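Local coordinates for ORC1-type DNA replication protein 2 (Aeropyrum pernix, PDB 1W5T), which binds DNA and ATP and takes part in regulating DNA replication, as an archaeal Cdc6/Orc-type AAA+ ATPase with a C-terminal winged-helix domain, at residues 47-52 and 176-181; 83-88 and 137-142; 306-311 and 401-406; 313-318 and 394-399. All coordinates share one frame; numbering follows the deposited sequence.

Contact 1 (47-52 and 176-181); sequences GLSDVN and GVNRIG
Leu48 lays its isobutyl group over the backbone of Gly181, CD2 lying 4.1 Å from Gly181 CA and CD1 resting by the amide nitrogen. The two segments are the entries to neighbouring parallel strands, 51-56 and 180-186, in the five-stranded sheet of the AAA+ P-loop domain, and here the pairing is only beginning. A hydrogen bond runs from Leu48 N to Asn178 O at 2.8 Å; it is nearly straight at the hydrogen (172°), but the donor stands 42° above the carbonyl plane. Further on, Ser49 CA makes a CH···O contact of 3.3 Å with Ile180 O. The Asn178 side chain leans on this junction: its CB lies 3.4 Å from Leu48 O, and chi1 of -61°, with CG beside the backbone N, lets ND2 pack against Ser49 CB. Glycine suits position 181, since a CB there would collide with Leu48 CD2. Arg179 turns away from the first segment, to a salt bridge with Asp175 and a cation-pi contact with Tyr139, and Asp50 pairs with Arg41 of helix 28-43. Within its own segment, the Arg179 guanidinium has Val177 CG1 over the centre of one face, 3.7 Å above its plane.

Contact 2 (83-88 and 137-142); sequences EGLTVK and NHYLLV
Three backbone hydrogen bonds of 2.7 to 2.9 Å tie Thr86-Lys88 to Tyr139-Leu141 as parallel strands: Tyr139 N to Thr86 O, Lys88 N to Tyr139 O and Leu141 N to Lys88 O. The first and last run almost straight out from their carbonyls, whereas the Lys88 amide is tilted 23° from the carbonyl plane of Tyr139. Apolar contacts follow the Tyr139 face of the sheet, where Val87 CB meets Tyr139 CB at 4.0 Å and Leu85 CD2 reaches Tyr139 CE1. The carbonyl oxygens of Leu85 and Thr86 lie at the edge of the tyrosine ring, in its plane. Around His138 the contacts are of another kind: Thr86 CG2 sits over one ring face in a CH-pi contact, 4.0 Å from the centroid, and Lys88 CD approaches ND1 to 3.3 Å. Were His138 an alanine, Thr86 CG2 and the Lys88 methylenes would probably lose the ring they pack on, and Tyr113 OH its partner ND1. Lys88 NZ itself bonds to Thr111 O at the end of helix 100-111. In the AAA+ sheet, strand 87-93 is outermost and 139-145 lies next to it; helices 65-82 and 28-43 pack on the Tyr139 side, helix 100-111 against Leu140.

Contact 3 (306-311 and 401-406); sequences LSIHEL and NIIQAK
With CG1 of Ile308 and of Ile403 each set beside its own backbone N (chi1 -62° and -65°), both CG2 methyls stand opposite that nitrogen and meet each other at 3.7 Å, the two side chains crossing at a slant. The same setting carries Ile308 CG1 alongside Lys406 CB, the two chains running past each other in opposite senses. Leu311 points at the second helix: its CB lies 3.6 Å from Ile403 CG1, and its CD2 touches Ile402 CG2 at 3.7 Å, nearly at right angles. These residues join the start of helix 308-322 of the C-terminal winged-helix domain to helix 392-408, near the end of the chain. Ser307 is the N-cap of the earlier helix, its OG accepting a weak bond from His309 N, 3.4 Å away. Lys406 bends at chi2 (-119°) and chi4, which brings its ammonium group to the Leu306 carbonyl. There NZ is held chiefly by a hydrogen bond to Glu304 O and adds a weak one to Leu306 O, 3.4 Å away, so that the lysine spans the turn between helices 300-304 and 308-322. Leu311 CD2 lies 4.0 Å from the same NZ.

Contact 4 (313-318 and 394-399); sequences ILRLIA and RLIEVV
Leu395 opens the contact, its CD2 4.2 Å from Leu314 CG and also touching Ala318 CB. It belongs to helix 392-408, which packs against helix 308-322 in the C-terminal winged-helix domain; the axes of the two short segments approach to 9.5 Å and run nearly antiparallel, at 156°. Leu303 of helix 300-304 and Leu386 of strand 382-386 both touch Leu314 and Leu395, extending this side of the packing into the rest of the domain. Next comes Ile396, whose two branches divide the work. CG1 rests on Ala318 CB at 3.9 Å, where the small alanine gives the isoleucine room to come close. With CG1 beside the backbone N (chi1 -75°), CG2 stands anti to it and lies over one face of the Arg315 guanidinium, 3.6 Å from NH1 and offset toward the rim of the group. One turn on from Leu395, Val399 sends a methyl to each of two residues: CG1 meets Arg315 CB at 4.1 Å, and CG2 faces Leu314 CD2 at 4.4 Å. The arginine leaves its helix with CG anti to the nitrogen (chi1 -161°) and bends at chi2, which carries its head across Ile396. Its charge is taken up outside the two segments, NH2 by Glu319 and NH1 by Asp400. With a leucine in place of Arg315, Glu319 and Asp400 are likely to be left without their shared cation. No hydrogen bond joins the two segments themselves: aliphatic packing holds the helices together, while the arginine offers the flat face of its guanidinium to a methyl group and its N-H groups take the charge to acids just beyond.

Overall arrangement
Going from the N terminus, residues 47-52 lead into strand 51-56, and contact 1 closes when 176-181 arrives. Within that loop, contact 2 (83-88 with 137-142) closes first, so it is nested inside contact 1. The two touch, with centres about 10 Å apart: strands 139-145 and 180-186 are neighbours, and contacts 1 and 2 together tie four of the five parallel strands. Much later the chain enters the winged-helix domain, where contact 4 is nested inside the loop closed by contact 3; both join helix 308-322 to helix 392-408. The two pairs follow in series, their centres 46 to 50 Å apart, on opposite sides of the chain's centre.

Contact 1 (47-52 and 176-181)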
# COMPACT_ATOMS: atom_id res chain seq x y z
N GLY A 47 19.90 -15.53 15.05
CA GLY A 47 20.15 -14.77 13.84
C GLY A 47 18.92 -14.05 13.30
O GLY A 47 18.04 -13.69 14.08
N LEU A 48 18.87 -13.87 11.97
CA LEU A 48 17.78 -13.19 11.24
C LEU A 48 17.35 -14.11 10.13
O LEU A 48 18.18 -14.53 9.32
CB LEU A 48 18.31 -11.90 10.59
CG LEU A 48 17.74 -10.51 10.88
CD1 LEU A 48 18.31 -9.49 9.93
CD2 LEU A 48 16.20 -10.46 10.83
N SER A 49 16.06 -14.43 10.09
CA SER A 49 15.53 -15.33 9.06
C SER A 49 14.03 -15.21 8.82
O SER A 49 13.51 -15.78 7.83
CB SER A 49 15.86 -16.77 9.37
OG SER A 49 15.38 -17.08 10.65
N ASP A 50 13.32 -14.48 9.69
CA ASP A 50 11.87 -14.36 9.55
C ASP A 50 11.41 -13.63 8.29
O ASP A 50 12.08 -12.72 7.79
CB ASP A 50 11.27 -13.69 10.78
CG ASP A 50 11.33 -14.59 11.98
OD1 ASP A 50 12.21 -14.39 12.86
OD2 ASP A 50 10.54 -15.54 12.12
N VAL A 51 10.27 -14.05 7.77
CA VAL A 51 9.65 -13.39 6.64
C VAL A 51 8.29 -12.94 7.12
O VAL A 51 7.47 -13.77 7.52
CB VAL A 51 9.52 -14.36 5.42
CG1 VAL A 51 8.67 -13.75 4.30
CG2 VAL A 51 10.89 -14.79 4.90
N ASN A 52 8.05 -11.63 7.09
CA ASN A 52 6.73 -11.09 7.45
C ASN A 52 6.14 -10.21 6.35
O ASN A 52 6.82 -9.79 5.45
CB ASN A 52 6.81 -10.34 8.78
CG ASN A 52 7.32 -11.20 9.94
OD1 ASN A 52 6.81 -12.29 10.18
ND2 ASN A 52 8.30 -10.69 10.67
N GLY A 176 26.76 -21.38 9.94
CA GLY A 176 25.38 -21.71 10.26
C GLY A 176 24.52 -20.63 10.93
O GLY A 176 23.46 -20.93 11.51
N VAL A 177 25.00 -19.38 10.89
CA VAL A 177 24.23 -18.24 11.39
C VAL A 177 23.40 -17.65 10.21
O VAL A 177 23.96 -17.19 9.21
CB VAL A 177 25.17 -17.16 12.06
CG1 VAL A 177 24.38 -16.01 12.63
CG2 VAL A 177 25.99 -17.76 13.21
N ASN A 178 22.07 -17.74 10.32
CA ASN A 178 21.12 -17.11 9.39
C ASN A 178 21.19 -15.59 9.52
O ASN A 178 20.98 -15.05 10.63
CB ASN A 178 19.70 -17.57 9.70
CG ASN A 178 19.52 -19.10 9.56
OD1 ASN A 178 20.32 -19.79 8.93
ND2 ASN A 178 18.46 -19.61 10.15
N ARG A 179 21.45 -14.87 8.42
CA ARG A 179 21.69 -13.43 8.53
C ARG A 179 20.85 -12.55 7.61
O ARG A 179 21.19 -11.39 7.41
CB ARG A 179 23.17 -13.11 8.28
CG ARG A 179 24.14 -13.97 9.05
CD ARG A 179 25.53 -13.43 8.96
NE ARG A 179 26.45 -14.14 9.80
CZ ARG A 179 26.93 -13.75 10.95
NH1 ARG A 179 26.61 -12.58 11.52
NH2 ARG A 179 27.77 -14.58 11.56
N ILE A 180 19.77 -13.10 7.07
CA ILE A 180 18.89 -12.35 6.15
C ILE A 180 17.43 -12.57 6.53
O ILE A 180 16.97 -13.72 6.57
CB ILE A 180 19.07 -12.77 4.67
CG1 ILE A 180 20.53 -12.68 4.23
CG2 ILE A 180 18.27 -11.82 3.77
CD1 ILE A 180 20.71 -13.18 2.85
N GLY A 181 16.70 -11.50 6.80
CA GLY A 181 15.27 -11.59 6.98
C GLY A 181 14.55 -10.69 5.99
O GLY A 181 15.18 -9.91 5.29

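Contact 2 (83-88 and 137-142)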
# COMPACT_ATOMS: atom_id res chain seq x y z
N GLU A 83 22.65 -3.80 21.65
CA GLU A 83 23.31 -5.07 21.97
C GLU A 83 24.58 -5.32 21.10
O GLU A 83 25.17 -6.40 21.12
CB GLU A 83 22.31 -6.21 21.80
CG GLU A 83 20.97 -5.98 22.50
CD GLU A 83 21.06 -6.05 24.02
OE1 GLU A 83 20.18 -5.46 24.71
OE2 GLU A 83 22.02 -6.68 24.54
N GLY A 84 24.96 -4.30 20.33
CA GLY A 84 26.16 -4.33 19.54
C GLY A 84 26.18 -5.18 18.27
O GLY A 84 27.27 -5.48 17.79
N LEU A 85 25.02 -5.54 17.73
CA LEU A 85 24.92 -6.55 16.66
C LEU A 85 25.28 -6.21 15.16
O LEU A 85 26.06 -7.01 14.50
CB LEU A 85 23.59 -7.28 16.76
CG LEU A 85 23.67 -8.32 17.89
CD1 LEU A 85 22.34 -8.95 18.18
CD2 LEU A 85 24.67 -9.41 17.55
N THR A 86 24.73 -5.08 14.67
CA THR A 86 24.79 -4.59 13.25
C THR A 86 23.77 -5.16 12.24
O THR A 86 24.01 -6.19 11.59
CB THR A 86 26.22 -4.50 12.59
OG1 THR A 86 27.17 -3.94 13.49
CG2 THR A 86 26.21 -3.43 11.44
N VAL A 87 22.63 -4.49 12.07
CA VAL A 87 21.74 -4.88 11.01
C VAL A 87 21.63 -3.78 9.97
O VAL A 87 21.35 -2.62 10.28
CB VAL A 87 20.36 -5.52 11.48
CG1 VAL A 87 20.30 -5.80 12.99
CG2 VAL A 87 19.14 -4.77 10.99
N LYS A 88 21.91 -4.18 8.73
CA LYS A 88 21.76 -3.32 7.60
C LYS A 88 20.37 -3.46 7.04
O LYS A 88 19.71 -4.46 7.23
CB LYS A 88 22.78 -3.62 6.49
CG LYS A 88 23.88 -4.65 6.83
CD LYS A 88 25.29 -4.04 6.70
CE LYS A 88 25.71 -3.70 5.22
NZ LYS A 88 26.41 -2.30 5.14
N ASN A 137 30.22 -10.00 9.85
CA ASN A 137 29.43 -10.19 11.05
C ASN A 137 28.27 -9.21 11.08
O ASN A 137 28.03 -8.56 12.09
CB ASN A 137 30.29 -10.11 12.33
CG ASN A 137 29.57 -10.63 13.55
OD1 ASN A 137 28.44 -11.15 13.47
ND2 ASN A 137 30.21 -10.48 14.71
N HIS A 138 27.58 -9.10 9.95
CA HIS A 138 26.44 -8.24 9.81
C HIS A 138 25.14 -9.07 9.58
O HIS A 138 25.16 -10.22 9.10
CB HIS A 138 26.67 -7.32 8.60
CG HIS A 138 27.68 -6.25 8.79
ND1 HIS A 138 28.09 -5.43 7.75
CD2 HIS A 138 28.38 -5.85 9.88
CE1 HIS A 138 28.98 -4.56 8.20
NE2 HIS A 138 29.17 -4.79 9.49
N TYR A 139 24.01 -8.46 9.87
CA TYR A 139 22.71 -9.02 9.49
C TYR A 139 22.02 -8.07 8.47
O TYR A 139 22.32 -6.88 8.41
CB TYR A 139 21.88 -9.16 10.74
CG TYR A 139 22.57 -10.01 11.77
CD1 TYR A 139 23.54 -9.47 12.67
CD2 TYR A 139 22.31 -11.36 11.83
CE1 TYR A 139 24.19 -10.30 13.61
CE2 TYR A 139 22.93 -12.19 12.75
CZ TYR A 139 23.85 -11.67 13.64
OH TYR A 139 24.41 -12.56 14.53
N LEU A 140 21.13 -8.61 7.64
CA LEU A 140 20.51 -7.81 6.59
C LEU A 140 19.01 -8.03 6.63
O LEU A 140 18.52 -9.13 6.50
CB LEU A 140 21.07 -8.19 5.22
CG LEU A 140 20.51 -7.58 3.92
CD1 LEU A 140 20.94 -6.09 3.70
CD2 LEU A 140 20.87 -8.43 2.71
N LEU A 141 18.28 -6.96 6.85
CA LEU A 141 16.84 -7.01 6.80
C LEU A 141 16.38 -6.29 5.51
O LEU A 141 16.66 -5.10 5.29
CB LEU A 141 16.26 -6.44 8.08
CG LEU A 141 14.78 -6.39 8.38
CD1 LEU A 141 14.04 -7.58 7.80
CD2 LEU A 141 14.59 -6.33 9.86
N VAL A 142 15.75 -7.08 4.64
CA VAL A 142 15.36 -6.64 3.32
C VAL A 142 13.86 -6.29 3.24
O VAL A 142 13.01 -7.15 3.51
CB VAL A 142 15.70 -7.74 2.25
CG1 VAL A 142 15.41 -7.21 0.81
CG2 VAL A 142 17.16 -8.21 2.36

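Contact 3 (306-311 and 401-406)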
# COMPACT_ATOMS: atom_id res chain seq x y z
N LEU A 306 -11.30 -5.65 -15.59
CA LEU A 306 -12.66 -6.14 -15.41
C LEU A 306 -13.33 -6.40 -16.76
O LEU A 306 -13.12 -5.65 -17.69
CB LEU A 306 -13.46 -5.08 -14.63
CG LEU A 306 -13.68 -5.27 -13.14
CD1 LEU A 306 -12.50 -6.05 -12.45
CD2 LEU A 306 -14.08 -3.93 -12.43
N SER A 307 -14.14 -7.44 -16.85
CA SER A 307 -15.05 -7.68 -17.97
C SER A 307 -16.16 -6.61 -18.14
O SER A 307 -16.57 -5.96 -17.20
CB SER A 307 -15.65 -9.07 -17.83
OG SER A 307 -16.93 -9.06 -17.24
N ILE A 308 -16.61 -6.44 -19.37
CA ILE A 308 -17.60 -5.44 -19.77
C ILE A 308 -18.80 -5.48 -18.85
O ILE A 308 -19.39 -4.47 -18.50
CB ILE A 308 -18.09 -5.74 -21.23
CG1 ILE A 308 -16.95 -5.65 -22.23
CG2 ILE A 308 -19.19 -4.81 -21.65
CD1 ILE A 308 -17.30 -6.23 -23.59
N HIS A 309 -19.13 -6.69 -18.43
CA HIS A 309 -20.34 -6.93 -17.71
C HIS A 309 -20.28 -6.49 -16.27
O HIS A 309 -21.23 -5.88 -15.78
CB HIS A 309 -20.81 -8.36 -17.94
CG HIS A 309 -21.60 -8.49 -19.21
ND1 HIS A 309 -22.96 -8.28 -19.25
CD2 HIS A 309 -21.21 -8.67 -20.49
CE1 HIS A 309 -23.38 -8.38 -20.50
NE2 HIS A 309 -22.34 -8.63 -21.27
N GLU A 310 -19.13 -6.73 -15.64
CA GLU A 310 -18.82 -6.11 -14.35
C GLU A 310 -18.84 -4.60 -14.45
O GLU A 310 -19.39 -3.94 -13.58
CB GLU A 310 -17.47 -6.56 -13.80
CG GLU A 310 -17.01 -7.90 -14.35
CD GLU A 310 -16.17 -8.68 -13.37
OE1 GLU A 310 -15.23 -9.32 -13.83
OE2 GLU A 310 -16.47 -8.66 -12.16
N LEU A 311 -18.26 -4.07 -15.51
CA LEU A 311 -18.15 -2.64 -15.73
C LEU A 311 -19.54 -1.99 -15.89
O LEU A 311 -19.78 -0.89 -15.39
CB LEU A 311 -17.29 -2.41 -16.98
CG LEU A 311 -15.80 -2.05 -17.00
CD1 LEU A 311 -15.11 -2.21 -15.67
CD2 LEU A 311 -15.03 -2.82 -18.10
N ASN A 401 -15.57 4.61 -21.13
CA ASN A 401 -14.50 4.50 -22.13
C ASN A 401 -13.90 3.08 -22.18
O ASN A 401 -13.50 2.60 -23.23
CB ASN A 401 -13.41 5.59 -21.97
CG ASN A 401 -13.98 7.05 -22.05
OD1 ASN A 401 -15.07 7.30 -22.58
ND2 ASN A 401 -13.21 8.02 -21.49
N ILE A 402 -13.87 2.41 -21.05
CA ILE A 402 -13.27 1.09 -20.98
C ILE A 402 -14.24 0.10 -21.60
O ILE A 402 -13.82 -0.84 -22.30
CB ILE A 402 -12.89 0.75 -19.53
CG1 ILE A 402 -11.82 1.73 -19.04
CG2 ILE A 402 -12.39 -0.66 -19.44
CD1 ILE A 402 -11.38 1.58 -17.58
N ILE A 403 -15.53 0.32 -21.41
CA ILE A 403 -16.49 -0.55 -22.03
C ILE A 403 -16.40 -0.38 -23.55
O ILE A 403 -16.35 -1.38 -24.29
CB ILE A 403 -17.94 -0.32 -21.53
CG1 ILE A 403 -18.07 -0.67 -20.05
CG2 ILE A 403 -18.90 -1.17 -22.35
CD1 ILE A 403 -19.20 0.12 -19.35
N GLN A 404 -16.37 0.86 -24.01
CA GLN A 404 -16.22 1.15 -25.44
C GLN A 404 -14.98 0.42 -26.02
O GLN A 404 -15.09 -0.30 -27.01
CB GLN A 404 -16.10 2.66 -25.71
CG GLN A 404 -17.39 3.51 -25.59
CD GLN A 404 -17.08 5.02 -25.73
OE1 GLN A 404 -17.10 5.57 -26.84
NE2 GLN A 404 -16.76 5.68 -24.61
N ALA A 405 -13.82 0.59 -25.38
CA ALA A 405 -12.57 -0.03 -25.84
C ALA A 405 -12.62 -1.56 -25.90
O ALA A 405 -12.13 -2.13 -26.88
CB ALA A 405 -11.37 0.44 -25.01
N LYS A 406 -13.18 -2.21 -24.86
CA LYS A 406 -13.33 -3.66 -24.84
C LYS A 406 -14.27 -4.17 -25.95
O LYS A 406 -13.98 -5.18 -26.59
CB LYS A 406 -13.82 -4.19 -23.48
CG LYS A 406 -12.89 -3.97 -22.29
CD LYS A 406 -12.49 -5.28 -21.67
CE LYS A 406 -11.34 -5.05 -20.76
NZ LYS A 406 -11.61 -3.77 -20.02

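Contact 4 (313-318 and 394-399)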
# COMPACT_ATOMS: atom_id res chain seq x y z
N ILE A 313 -22.32 -3.12 -14.49
CA ILE A 313 -22.90 -3.19 -13.15
C ILE A 313 -22.30 -2.14 -12.22
O ILE A 313 -23.04 -1.44 -11.47
CB ILE A 313 -22.75 -4.60 -12.57
CG1 ILE A 313 -23.43 -5.61 -13.52
CG2 ILE A 313 -23.34 -4.63 -11.17
CD1 ILE A 313 -22.99 -7.12 -13.31
N LEU A 314 -20.97 -2.01 -12.28
CA LEU A 314 -20.29 -0.94 -11.56
C LEU A 314 -20.86 0.45 -11.91
O LEU A 314 -21.16 1.26 -11.03
CB LEU A 314 -18.77 -0.99 -11.77
CG LEU A 314 -17.94 -0.00 -10.94
CD1 LEU A 314 -18.28 -0.14 -9.46
CD2 LEU A 314 -16.41 -0.22 -11.13
N ARG A 315 -21.01 0.69 -13.20
CA ARG A 315 -21.58 1.94 -13.68
C ARG A 315 -22.97 2.21 -13.09
O ARG A 315 -23.25 3.30 -12.62
CB ARG A 315 -21.65 1.94 -15.21
CG ARG A 315 -21.79 3.34 -15.77
CD ARG A 315 -22.84 3.49 -16.83
NE ARG A 315 -22.57 4.64 -17.68
CZ ARG A 315 -23.26 5.79 -17.65
NH1 ARG A 315 -22.95 6.77 -18.47
NH2 ARG A 315 -24.27 5.95 -16.79
N LEU A 316 -23.81 1.18 -13.09
CA LEU A 316 -25.17 1.34 -12.64
C LEU A 316 -25.23 1.64 -11.15
O LEU A 316 -25.99 2.50 -10.71
CB LEU A 316 -25.99 0.11 -12.99
CG LEU A 316 -26.36 -0.14 -14.45
CD1 LEU A 316 -26.73 -1.59 -14.59
CD2 LEU A 316 -27.50 0.77 -14.96
N ILE A 317 -24.41 0.92 -10.37
CA ILE A 317 -24.30 1.15 -8.94
C ILE A 317 -23.79 2.57 -8.70
O ILE A 317 -24.28 3.26 -7.83
CB ILE A 317 -23.39 0.10 -8.31
CG1 ILE A 317 -24.11 -1.26 -8.31
CG2 ILE A 317 -22.94 0.52 -6.92
CD1 ILE A 317 -23.39 -2.41 -7.58
N ALA A 318 -22.83 3.02 -9.50
CA ALA A 318 -22.33 4.40 -9.41
C ALA A 318 -23.40 5.45 -9.70
O ALA A 318 -23.58 6.35 -8.91
CB ALA A 318 -21.13 4.63 -10.32
N ARG A 394 -16.32 10.78 -11.96
CA ARG A 394 -15.00 10.48 -12.52
C ARG A 394 -14.98 9.00 -12.94
O ARG A 394 -14.52 8.66 -14.04
CB ARG A 394 -13.87 10.77 -11.52
CG ARG A 394 -13.26 12.19 -11.57
CD ARG A 394 -11.91 12.32 -12.33
NE ARG A 394 -11.22 11.04 -12.60
CZ ARG A 394 -10.54 10.74 -13.72
NH1 ARG A 394 -10.43 11.62 -14.71
NH2 ARG A 394 -9.95 9.55 -13.84
N LEU A 395 -15.51 8.13 -12.07
CA LEU A 395 -15.62 6.69 -12.32
C LEU A 395 -16.55 6.31 -13.49
O LEU A 395 -16.13 5.59 -14.41
CB LEU A 395 -16.01 5.94 -11.04
CG LEU A 395 -16.16 4.41 -11.10
CD1 LEU A 395 -14.84 3.74 -11.36
CD2 LEU A 395 -16.75 3.88 -9.79
N ILE A 396 -17.80 6.79 -13.47
CA ILE A 396 -18.72 6.65 -14.62
C ILE A 396 -17.99 6.98 -15.94
O ILE A 396 -18.00 6.19 -16.87
CB ILE A 396 -19.98 7.54 -14.47
CG1 ILE A 396 -20.95 6.95 -13.46
CG2 ILE A 396 -20.72 7.73 -15.80
CD1 ILE A 396 -21.83 7.98 -12.80
N GLU A 397 -17.35 8.14 -15.99
CA GLU A 397 -16.55 8.53 -17.14
C GLU A 397 -15.56 7.42 -17.52
O GLU A 397 -15.66 6.87 -18.62
CB GLU A 397 -15.77 9.81 -16.80
CG GLU A 397 -16.43 11.10 -17.24
CD GLU A 397 -15.42 12.12 -17.78
OE1 GLU A 397 -15.13 13.13 -17.08
OE2 GLU A 397 -14.89 11.90 -18.91
N VAL A 398 -14.63 7.09 -16.62
CA VAL A 398 -13.57 6.10 -16.87
C VAL A 398 -14.16 4.79 -17.37
O VAL A 398 -13.75 4.23 -18.40
CB VAL A 398 -12.72 5.82 -15.59
CG1 VAL A 398 -11.64 4.78 -15.85
CG2 VAL A 398 -12.05 7.09 -15.09
N VAL A 399 -15.18 4.33 -16.66
CA VAL A 399 -15.82 3.06 -16.93
C VAL A 399 -16.42 3.02 -18.33
O VAL A 399 -16.22 2.04 -19.06
CB VAL A 399 -16.83 2.70 -15.80
CG1 VAL A 399 -17.64 1.47 -16.13
CG2 VAL A 399 -16.05 2.50 -14.51